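Local coordinates for protein probable zinc protease PqqL (Escherichia coli, PDB 6OFT) that probably works as a periplasmic zinc metalloprotease of the M16 family, this chain being the first half of the whole enzyme, at residues A1-D6 with P394-E399; T361-L366 with L404-W409. One frame throughout, in Å; residues are numbered along the deposited sequence.

Helix 398-408 ties the two contacts together: contact 1 holds the loop leading into its N-terminal end, and contact 2 packs its C-terminal part against helix 352-371. Their centres lie about 14 Å apart, and they meet at Leu404, whose CD1 is 3.9 Å from CD2 of Leu3 and equally 3.9 Å from CD1 of Leu396. The N-terminal loop of the chain thereby reaches the helices that follow strand 317-326 in sequence. The centres of contacts 1 and 2 lie about 20 and 23 Å from the centre of the chain. Both are away from the predicted zinc site of His54, His58 and Glu134 and its predicted proton acceptor Glu57.

Contact 1. Residues A1-D6 with P394-E399; sequences AALPQD and PFLSPE
Leu3 enters the contact with CB, which lies 3.8 Å from CD2 of Leu396, the two leucine side chains crossing at a slant. Its carbonyl O rests against the ring of Pro394, 3.4 Å from CG, while its backbone bonds with Asn269 on another loop. Pro4 contributes its carbonyl instead of its ring: the O accepts a hydrogen bond from a water, which in turn accepts from Ser397 N and so bridges the two backbones. A second water does the same with a side chain, donating a hydrogen bond to Gln5 OE1 and accepting one from Phe395 N at 2.8 Å; NE2 of the same amide bonds to Thr11. The CA of Gln5 also makes a CA-H...O contact with Phe395 O.

Phe395 O also accepts the one direct hydrogen bond between the segments, from Asp6 N at 2.8 Å, nearly straight at the hydrogen (165°). With CG anti to the backbone N (chi1 -173°), the Asp6 carboxylate lies against Ser397, OD1 of Asp6 3.3 Å from CB of Ser397, while CB of Asp6 comes within 4.0 Å of CD2 on the Phe395 ring. OD1 bonds to Tyr23 OH and OD2 to Lys8 N, so both carboxylate oxygens of this buried side chain have partners. Replaced by alanine, this position would probably leave Tyr23 OH and Lys8 N without these acceptors and open a gap beside Ser397. Across from Asp6, Ser397 turns its OG to Glu400 N, the classic serine N-cap, which caps helix 398-408 just where the N-terminal loop runs beside the residues leading into it.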
loop_
_atom_site.group_PDB
_atom_site.type_symbol
_atom_site.label_atom_id
_atom_site.label_comp_id
_atom_site.label_asym_id
_atom_site.label_seq_id
_atom_site.Cartn_x
_atom_site.Cartn_y
_atom_site.Cartn_z
ATOM N N ALA A 1 -17.099 -15.131 -12.162
ATOM C CA ALA A 1 -16.617 -14.817 -13.518
ATOM C C ALA A 1 -15.348 -13.928 -13.474
ATOM O O ALA A 1 -15.438 -12.749 -13.110
ATOM C CB ALA A 1 -17.727 -14.150 -14.334
ATOM N N ALA A 2 -14.178 -14.517 -13.844
ATOM C CA ALA A 2 -12.840 -13.904 -13.831
ATOM C C ALA A 2 -12.676 -12.658 -14.713
ATOM O O ALA A 2 -13.101 -12.647 -15.870
ATOM C CB ALA A 2 -11.782 -14.935 -14.192
ATOM N N LEU A 3 -12.035 -11.622 -14.154
ATOM C CA LEU A 3 -11.814 -10.350 -14.838
ATOM C C LEU A 3 -10.632 -10.407 -15.813
ATOM O O LEU A 3 -9.580 -10.934 -15.446
ATOM C CB LEU A 3 -11.603 -9.212 -13.823
ATOM C CG LEU A 3 -12.695 -8.971 -12.779
ATOM C CD1 LEU A 3 -12.363 -7.768 -11.936
ATOM C CD2 LEU A 3 -14.090 -8.831 -13.413
ATOM N N PRO A 4 -10.758 -9.847 -17.041
ATOM C CA PRO A 4 -9.614 -9.882 -17.978
ATOM C C PRO A 4 -8.547 -8.850 -17.623
ATOM O O PRO A 4 -8.864 -7.793 -17.060
ATOM C CB PRO A 4 -10.260 -9.552 -19.332
ATOM C CG PRO A 4 -11.417 -8.657 -18.985
ATOM C CD PRO A 4 -11.926 -9.166 -17.641
ATOM N N GLN A 5 -7.280 -9.159 -17.942
ATOM C CA GLN A 5 -6.195 -8.209 -17.723
ATOM C C GLN A 5 -6.076 -7.361 -18.993
ATOM O O GLN A 5 -6.546 -7.771 -20.062
ATOM C CB GLN A 5 -4.857 -8.901 -17.333
ATOM C CG GLN A 5 -4.240 -9.789 -18.428
ATOM C CD GLN A 5 -2.938 -10.481 -18.053
ATOM O OE1 GLN A 5 -2.670 -10.819 -16.881
ATOM N NE2 GLN A 5 -2.111 -10.741 -19.067
ATOM N N ASP A 6 -5.489 -6.163 -18.862
ATOM C CA ASP A 6 -5.254 -5.217 -19.946
ATOM C C ASP A 6 -4.669 -5.942 -21.143
ATOM O O ASP A 6 -3.651 -6.632 -21.055
ATOM C CB ASP A 6 -4.295 -4.107 -19.457
ATOM C CG ASP A 6 -4.068 -2.947 -20.413
ATOM O OD1 ASP A 6 -3.893 -1.823 -19.937
ATOM O OD2 ASP A 6 -4.077 -3.165 -21.638
ATOM N N PRO A 394 -6.085 -9.472 -11.432
ATOM C CA PRO A 394 -5.926 -8.988 -12.816
ATOM C C PRO A 394 -5.680 -7.485 -12.902
ATOM O O PRO A 394 -6.324 -6.716 -12.197
ATOM C CB PRO A 394 -7.236 -9.402 -13.502
ATOM C CG PRO A 394 -7.820 -10.477 -12.622
ATOM C CD PRO A 394 -7.395 -10.134 -11.234
ATOM N N PHE A 395 -4.709 -7.079 -13.731
ATOM C CA PHE A 395 -4.381 -5.668 -13.955
ATOM C C PHE A 395 -5.317 -5.151 -15.045
ATOM O O PHE A 395 -5.102 -5.424 -16.227
ATOM C CB PHE A 395 -2.913 -5.529 -14.363
ATOM C CG PHE A 395 -2.431 -4.151 -14.750
ATOM C CD1 PHE A 395 -2.131 -3.201 -13.775
ATOM C CD2 PHE A 395 -2.176 -3.837 -16.081
ATOM C CE1 PHE A 395 -1.607 -1.952 -14.129
ATOM C CE2 PHE A 395 -1.644 -2.591 -16.434
ATOM C CZ PHE A 395 -1.360 -1.659 -15.456
ATOM N N LEU A 396 -6.401 -4.476 -14.638
ATOM C CA LEU A 396 -7.446 -3.974 -15.550
ATOM C C LEU A 396 -6.976 -2.770 -16.337
ATOM O O LEU A 396 -6.285 -1.908 -15.798
ATOM C CB LEU A 396 -8.733 -3.606 -14.772
ATOM C CG LEU A 396 -9.340 -4.655 -13.800
ATOM C CD1 LEU A 396 -10.513 -4.067 -13.035
ATOM C CD2 LEU A 396 -9.779 -5.923 -14.523
ATOM N N SER A 397 -7.352 -2.700 -17.615
ATOM C CA SER A 397 -7.006 -1.549 -18.443
ATOM C C SER A 397 -7.954 -0.399 -18.071
ATOM O O SER A 397 -9.046 -0.684 -17.555
ATOM C CB SER A 397 -7.232 -1.897 -19.911
ATOM O OG SER A 397 -8.593 -2.193 -20.184
ATOM N N PRO A 398 -7.627 0.879 -18.412
ATOM C CA PRO A 398 -8.605 1.969 -18.208
ATOM C C PRO A 398 -9.962 1.683 -18.877
ATOM O O PRO A 398 -11.001 2.005 -18.298
ATOM C CB PRO A 398 -7.920 3.186 -18.861
ATOM C CG PRO A 398 -6.463 2.873 -18.771
ATOM C CD PRO A 398 -6.373 1.399 -19.005
ATOM N N GLU A 399 -9.954 1.059 -20.073
ATOM C CA GLU A 399 -11.172 0.699 -20.816
ATOM C C GLU A 399 -12.001 -0.364 -20.070
ATOM O O GLU A 399 -13.202 -0.167 -19.903
ATOM C CB GLU A 399 -10.813 0.258 -22.248
ATOM C CG GLU A 399 -11.971 -0.198 -23.124
ATOM C CD GLU A 399 -13.099 0.770 -23.427
ATOM O OE1 GLU A 399 -12.901 2.002 -23.340
ATOM O OE2 GLU A 399 -14.198 0.277 -23.761
HETATM O O HOH W 1 -8.584 -5.450 -18.575
HETATM O O HOH W 2 -2.903 -9.047 -14.592
#

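Contact 2. Residues T361-L366 with L404-W409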
loop_
_atom_site.group_PDB
_atom_site.type_symbol
_atom_site.label_atom_id
_atom_site.label_comp_id
_atom_site.label_asym_id
_atom_site.label_seq_id
_atom_site.Cartn_x
_atom_site.Cartn_y
_atom_site.Cartn_z
ATOM N N THR A 361 -19.827 11.207 -11.586
ATOM C CA THR A 361 -18.538 11.926 -11.519
ATOM C C THR A 361 -17.337 10.977 -11.624
ATOM O O THR A 361 -16.292 11.365 -12.159
ATOM C CB THR A 361 -18.438 12.822 -10.276
ATOM O OG1 THR A 361 -18.618 12.025 -9.106
ATOM C CG2 THR A 361 -19.418 13.978 -10.306
ATOM N N ARG A 362 -17.489 9.738 -11.107
ATOM C CA ARG A 362 -16.467 8.694 -11.187
ATOM C C ARG A 362 -16.396 8.172 -12.617
ATOM O O ARG A 362 -15.299 8.035 -13.146
ATOM C CB ARG A 362 -16.741 7.556 -10.189
ATOM C CG ARG A 362 -16.253 7.844 -8.786
ATOM C CD ARG A 362 -16.904 6.929 -7.777
ATOM N NE ARG A 362 -16.259 5.623 -7.731
ATOM C CZ ARG A 362 -15.735 5.068 -6.644
ATOM N NH1 ARG A 362 -15.783 5.700 -5.474
ATOM N NH2 ARG A 362 -15.169 3.876 -6.713
ATOM N N LEU A 363 -17.560 7.945 -13.265
ATOM C CA LEU A 363 -17.601 7.499 -14.656
ATOM C C LEU A 363 -17.028 8.551 -15.607
ATOM O O LEU A 363 -16.378 8.179 -16.580
ATOM C CB LEU A 363 -19.019 7.103 -15.096
ATOM C CG LEU A 363 -19.596 5.817 -14.484
ATOM C CD1 LEU A 363 -21.085 5.709 -14.777
ATOM C CD2 LEU A 363 -18.836 4.567 -14.954
ATOM N N THR A 364 -17.263 9.855 -15.326
ATOM C CA THR A 364 -16.709 10.963 -16.129
ATOM C C THR A 364 -15.168 10.888 -16.066
ATOM O O THR A 364 -14.508 10.976 -17.105
ATOM C CB THR A 364 -17.250 12.326 -15.644
ATOM O OG1 THR A 364 -18.669 12.331 -15.762
ATOM C CG2 THR A 364 -16.659 13.507 -16.420
ATOM N N TRP A 365 -14.618 10.697 -14.849
ATOM C CA TRP A 365 -13.186 10.556 -14.601
ATOM C C TRP A 365 -12.640 9.316 -15.317
ATOM O O TRP A 365 -11.582 9.384 -15.946
ATOM C CB TRP A 365 -12.886 10.460 -13.090
ATOM C CG TRP A 365 -11.415 10.560 -12.794
ATOM C CD1 TRP A 365 -10.700 11.705 -12.596
ATOM C CD2 TRP A 365 -10.461 9.483 -12.780
ATOM N NE1 TRP A 365 -9.365 11.408 -12.432
ATOM C CE2 TRP A 365 -9.192 10.051 -12.527
ATOM C CE3 TRP A 365 -10.557 8.088 -12.938
ATOM C CZ2 TRP A 365 -8.025 9.277 -12.446
ATOM C CZ3 TRP A 365 -9.402 7.322 -12.862
ATOM C CH2 TRP A 365 -8.155 7.915 -12.615
ATOM N N LEU A 366 -13.362 8.187 -15.207
ATOM C CA LEU A 366 -12.960 6.923 -15.815
ATOM C C LEU A 366 -12.915 7.007 -17.319
ATOM O O LEU A 366 -11.960 6.496 -17.920
ATOM C CB LEU A 366 -13.816 5.739 -15.324
ATOM C CG LEU A 366 -13.587 5.316 -13.880
ATOM C CD1 LEU A 366 -14.603 4.308 -13.448
ATOM C CD2 LEU A 366 -12.157 4.790 -13.657
ATOM N N LEU A 404 -16.563 -2.087 -16.874
ATOM C CA LEU A 404 -16.961 -2.841 -15.673
ATOM C C LEU A 404 -17.748 -1.980 -14.710
ATOM O O LEU A 404 -18.722 -2.463 -14.151
ATOM C CB LEU A 404 -15.750 -3.402 -14.908
ATOM C CG LEU A 404 -15.200 -4.759 -15.281
ATOM C CD1 LEU A 404 -13.993 -5.090 -14.407
ATOM C CD2 LEU A 404 -16.261 -5.871 -15.169
ATOM N N SER A 405 -17.292 -0.731 -14.469
ATOM C CA SER A 405 -17.950 0.226 -13.572
ATOM C C SER A 405 -19.333 0.582 -14.091
ATOM O O SER A 405 -20.287 0.500 -13.330
ATOM C CB SER A 405 -17.111 1.488 -13.410
ATOM O OG SER A 405 -15.836 1.170 -12.882
ATOM N N LYS A 406 -19.453 0.928 -15.399
ATOM C CA LYS A 406 -20.720 1.255 -16.064
ATOM C C LYS A 406 -21.751 0.121 -15.923
ATOM O O LYS A 406 -22.943 0.389 -15.764
ATOM C CB LYS A 406 -20.490 1.543 -17.556
ATOM C CG LYS A 406 -20.462 3.021 -17.916
ATOM C CD LYS A 406 -21.510 3.362 -18.958
ATOM C CE LYS A 406 -21.381 4.778 -19.466
ATOM N NZ LYS A 406 -22.461 5.129 -20.428
ATOM N N ARG A 407 -21.295 -1.132 -15.994
ATOM C CA ARG A 407 -22.170 -2.297 -15.909
ATOM C C ARG A 407 -22.389 -2.822 -14.471
ATOM O O ARG A 407 -23.525 -3.065 -14.095
ATOM C CB ARG A 407 -21.652 -3.409 -16.830
ATOM C CG ARG A 407 -22.459 -4.706 -16.761
ATOM C CD ARG A 407 -21.988 -5.718 -17.776
ATOM N NE ARG A 407 -20.605 -6.124 -17.543
ATOM C CZ ARG A 407 -20.251 -7.187 -16.834
ATOM N NH1 ARG A 407 -21.178 -7.964 -16.282
ATOM N NH2 ARG A 407 -18.972 -7.486 -16.675
ATOM N N LEU A 408 -21.323 -3.064 -13.705
ATOM C CA LEU A 408 -21.456 -3.639 -12.362
ATOM C C LEU A 408 -21.990 -2.674 -11.298
ATOM O O LEU A 408 -22.640 -3.138 -10.354
ATOM C CB LEU A 408 -20.153 -4.296 -11.885
ATOM C CG LEU A 408 -19.672 -5.499 -12.720
ATOM C CD1 LEU A 408 -18.368 -6.034 -12.180
ATOM C CD2 LEU A 408 -20.730 -6.623 -12.775
ATOM N N TRP A 409 -21.741 -1.352 -11.439
ATOM C CA TRP A 409 -22.232 -0.383 -10.453
ATOM C C TRP A 409 -23.757 -0.265 -10.437
ATOM O O TRP A 409 -24.289 0.265 -9.469
ATOM C CB TRP A 409 -21.592 1.005 -10.615
ATOM C CG TRP A 409 -20.135 1.119 -10.264
ATOM C CD1 TRP A 409 -19.360 0.190 -9.636
ATOM C CD2 TRP A 409 -19.293 2.261 -10.486
ATOM N NE1 TRP A 409 -18.088 0.680 -9.453
ATOM C CE2 TRP A 409 -18.016 1.947 -9.969
ATOM C CE3 TRP A 409 -19.495 3.525 -11.072
ATOM C CZ2 TRP A 409 -16.941 2.840 -10.032
ATOM C CZ3 TRP A 409 -18.431 4.412 -11.127
ATOM C CH2 TRP A 409 -17.169 4.064 -10.623
#
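Ser405, on helix 398-408, and Trp409, four residues on, face helix 352-371 in an antiparallel helix pair, the local axes 10.6 Å apart at 152°. No hydrogen bond joins the two segments. Ser405 meets two leucines: its CB is 3.9 Å from CD2 of Leu363, and its OG, bonded to Thr401 O a turn back in its own helix, lies 3.4 Å from CD1 of Leu366.

Lys406 uses only the root of its chain here. Its CG sits 3.7 Å from CD2 of Leu363, the two side chains crossing at about a right angle.

Trp409 gives the most surface. CB of Ser405 stands over the centre of one face of its indole, 3.5 Å above the plane; Ala278 and Met282 of helix 271-296 also touch the Trp409 side chain, and together these contacts probably limit its rotation. The six-membered ring meets helix 352-371 through CZ3 and CH2: CZ3 lies 3.8 Å from CG of Leu363, the side chains sliding past each other in opposite directions, and CH2 touches CD1 of Leu366. Arg362 crosses the Trp409 side chain at about a right angle; a bend at chi3 (81°) carries NE past CH2 of Trp409 while the far end goes to Gln285 and Ser281, bonded to NH1 and NH2. The guanidinium and indole planes are 76° apart, and CH2 of Trp409 approaches the guanidinium edge, 3.4 Å from NE of Arg362.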